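Local coordinates for protein BAG family molecular chaperone regulator 2 (Arabidopsis thaliana, PDB 4HWD) that probably acts as a co-chaperone that binds the ATPase domain of HSP70/HSC70 chaperones and regulates programmed cell death and stress responses, at residues Gly21-Phe26 and Glu80-Leu85. Numbering follows the deposited sequence.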
loop_
_atom_site.group_PDB
_atom_site.type_symbol
_atom_site.label_atom_id
_atom_site.label_comp_id
_atom_site.label_asym_id
_atom_site.label_seq_id
_atom_site.Cartn_x
_atom_site.Cartn_y
_atom_site.Cartn_z
ATOM N N GLY A 21 5.854 0.786 5.846
ATOM C CA GLY A 21 6.896 0.596 6.830
ATOM C C GLY A 21 7.416 -0.821 6.720
ATOM O O GLY A 21 8.620 -1.050 6.812
ATOM N N GLN A 22 6.511 -1.779 6.524
ATOM C CA GLN A 22 6.933 -3.166 6.394
ATOM C C GLN A 22 7.679 -3.357 5.074
ATOM O O GLN A 22 8.650 -4.107 5.011
ATOM C CB GLN A 22 5.737 -4.112 6.463
ATOM C CG GLN A 22 6.137 -5.569 6.470
ATOM C CD GLN A 22 7.108 -5.884 7.587
ATOM O OE1 GLN A 22 6.828 -5.623 8.753
ATOM N NE2 GLN A 22 8.257 -6.445 7.236
ATOM N N LEU A 23 7.228 -2.680 4.022
ATOM C CA LEU A 23 7.895 -2.769 2.719
ATOM C C LEU A 23 9.309 -2.191 2.814
ATOM O O LEU A 23 10.250 -2.742 2.251
ATOM C CB LEU A 23 7.103 -1.998 1.667
ATOM C CG LEU A 23 7.728 -1.809 0.280
ATOM C CD1 LEU A 23 7.867 -3.150 -0.445
ATOM C CD2 LEU A 23 6.856 -0.850 -0.517
ATOM N N SER A 24 9.451 -1.083 3.539
ATOM C CA SER A 24 10.752 -0.437 3.713
ATOM C C SER A 24 11.717 -1.389 4.427
ATOM O O SER A 24 12.907 -1.442 4.104
ATOM C CB SER A 24 10.592 0.869 4.506
ATOM O OG SER A 24 11.810 1.592 4.577
ATOM N N ALA A 25 11.197 -2.150 5.390
ATOM C CA ALA A 25 12.012 -3.119 6.114
ATOM C C ALA A 25 12.466 -4.232 5.163
ATOM O O ALA A 25 13.634 -4.630 5.182
ATOM C CB ALA A 25 11.228 -3.710 7.272
ATOM N N PHE A 26 11.544 -4.737 4.341
ATOM C CA PHE A 26 11.877 -5.787 3.378
ATOM C C PHE A 26 12.865 -5.234 2.365
ATOM O O PHE A 26 13.806 -5.911 1.972
ATOM C CB PHE A 26 10.635 -6.285 2.615
ATOM C CG PHE A 26 9.713 -7.153 3.427
ATOM C CD1 PHE A 26 10.172 -7.839 4.547
ATOM C CD2 PHE A 26 8.392 -7.337 3.027
ATOM C CE1 PHE A 26 9.325 -8.696 5.261
ATOM C CE2 PHE A 26 7.541 -8.191 3.732
ATOM C CZ PHE A 26 8.014 -8.875 4.851
ATOM N N GLU A 80 4.236 -1.753 -7.236
ATOM C CA GLU A 80 5.246 -1.863 -8.280
ATOM C C GLU A 80 6.647 -2.046 -7.680
ATOM O O GLU A 80 7.470 -2.771 -8.243
ATOM C CB GLU A 80 5.186 -0.628 -9.188
ATOM C CG GLU A 80 3.788 -0.420 -9.781
ATOM C CD GLU A 80 3.625 0.885 -10.551
ATOM O OE1 GLU A 80 4.166 1.925 -10.116
ATOM O OE2 GLU A 80 2.931 0.871 -11.588
ATOM N N ALA A 81 6.919 -1.407 -6.542
ATOM C CA ALA A 81 8.221 -1.566 -5.894
ATOM C C ALA A 81 8.324 -3.000 -5.385
ATOM O O ALA A 81 9.364 -3.650 -5.521
ATOM C CB ALA A 81 8.372 -0.578 -4.720
ATOM N N LEU A 82 7.233 -3.491 -4.805
ATOM C CA LEU A 82 7.188 -4.843 -4.274
ATOM C C LEU A 82 7.360 -5.859 -5.404
ATOM O O LEU A 82 7.943 -6.927 -5.197
ATOM C CB LEU A 82 5.863 -5.069 -3.524
ATOM C CG LEU A 82 5.668 -6.383 -2.751
ATOM C CD1 LEU A 82 6.912 -6.730 -1.934
ATOM C CD2 LEU A 82 4.461 -6.236 -1.832
ATOM N N ASP A 83 6.850 -5.543 -6.593
ATOM C CA ASP A 83 7.015 -6.455 -7.735
ATOM C C ASP A 83 8.507 -6.638 -8.008
ATOM O O ASP A 83 8.962 -7.731 -8.358
ATOM C CB ASP A 83 6.366 -5.900 -9.007
ATOM C CG ASP A 83 4.853 -5.895 -8.946
ATOM O OD1 ASP A 83 4.268 -6.833 -8.362
ATOM O OD2 ASP A 83 4.251 -4.956 -9.508
ATOM N N LEU A 84 9.264 -5.555 -7.868
ATOM C CA LEU A 84 10.703 -5.607 -8.095
ATOM C C LEU A 84 11.429 -6.305 -6.949
ATOM O O LEU A 84 12.474 -6.923 -7.161
ATOM C CB LEU A 84 11.250 -4.197 -8.326
ATOM C CG LEU A 84 11.065 -3.684 -9.765
ATOM C CD1 LEU A 84 9.611 -3.834 -10.189
ATOM C CD2 LEU A 84 11.506 -2.222 -9.878
ATOM N N LEU A 85 10.889 -6.211 -5.735
ATOM C CA LEU A 85 11.513 -6.895 -4.601
ATOM C C LEU A 85 11.343 -8.405 -4.762
ATOM O O LEU A 85 12.234 -9.174 -4.409
ATOM C CB LEU A 85 10.900 -6.454 -3.258
ATOM C CG LEU A 85 11.301 -5.086 -2.684
ATOM C CD1 LEU A 85 10.898 -5.000 -1.213
ATOM C CD2 LEU A 85 12.803 -4.905 -2.814
#
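Leu-23 and Leu-82 bring the backbones of 21-26 and 80-85 nearest, their CA atoms 7.3 Å apart; one turn further on, the CA atoms of Phe-26 and Leu-85 pair at 8.1 Å. Both segments are helical and run the same way; their axes approach to 11.0 Å and are inclined at 28°. The contact is wholly apolar, with no hydrogen bond crossing it. Leu-23 does most of the bridging: with CG anti to the backbone N (chi1 172°), its branched end is carried nearer the other helix than its CB direction alone would bring it. There its CD1 methyl lies between two leucines. It meets CD1 of Leu-85 at 3.6 Å and CD1 of Leu-82 at 4.0 Å, the side chains of both running at a slant to that of Leu-23, while its other methyl, CD2, only grazes CB of Ala-81 at 4.5 Å. The same CD1 of Leu-85 also lies 4.0 Å from CB of Phe-26, so this one methyl touches two residues a turn apart on 21-26. Phe-26 and Leu-82 also touch helix 38-57. This apolar seam joins the parallel first and third helices, 2-31 and 63-89, of the three-helix bundle that makes up the BAG domain.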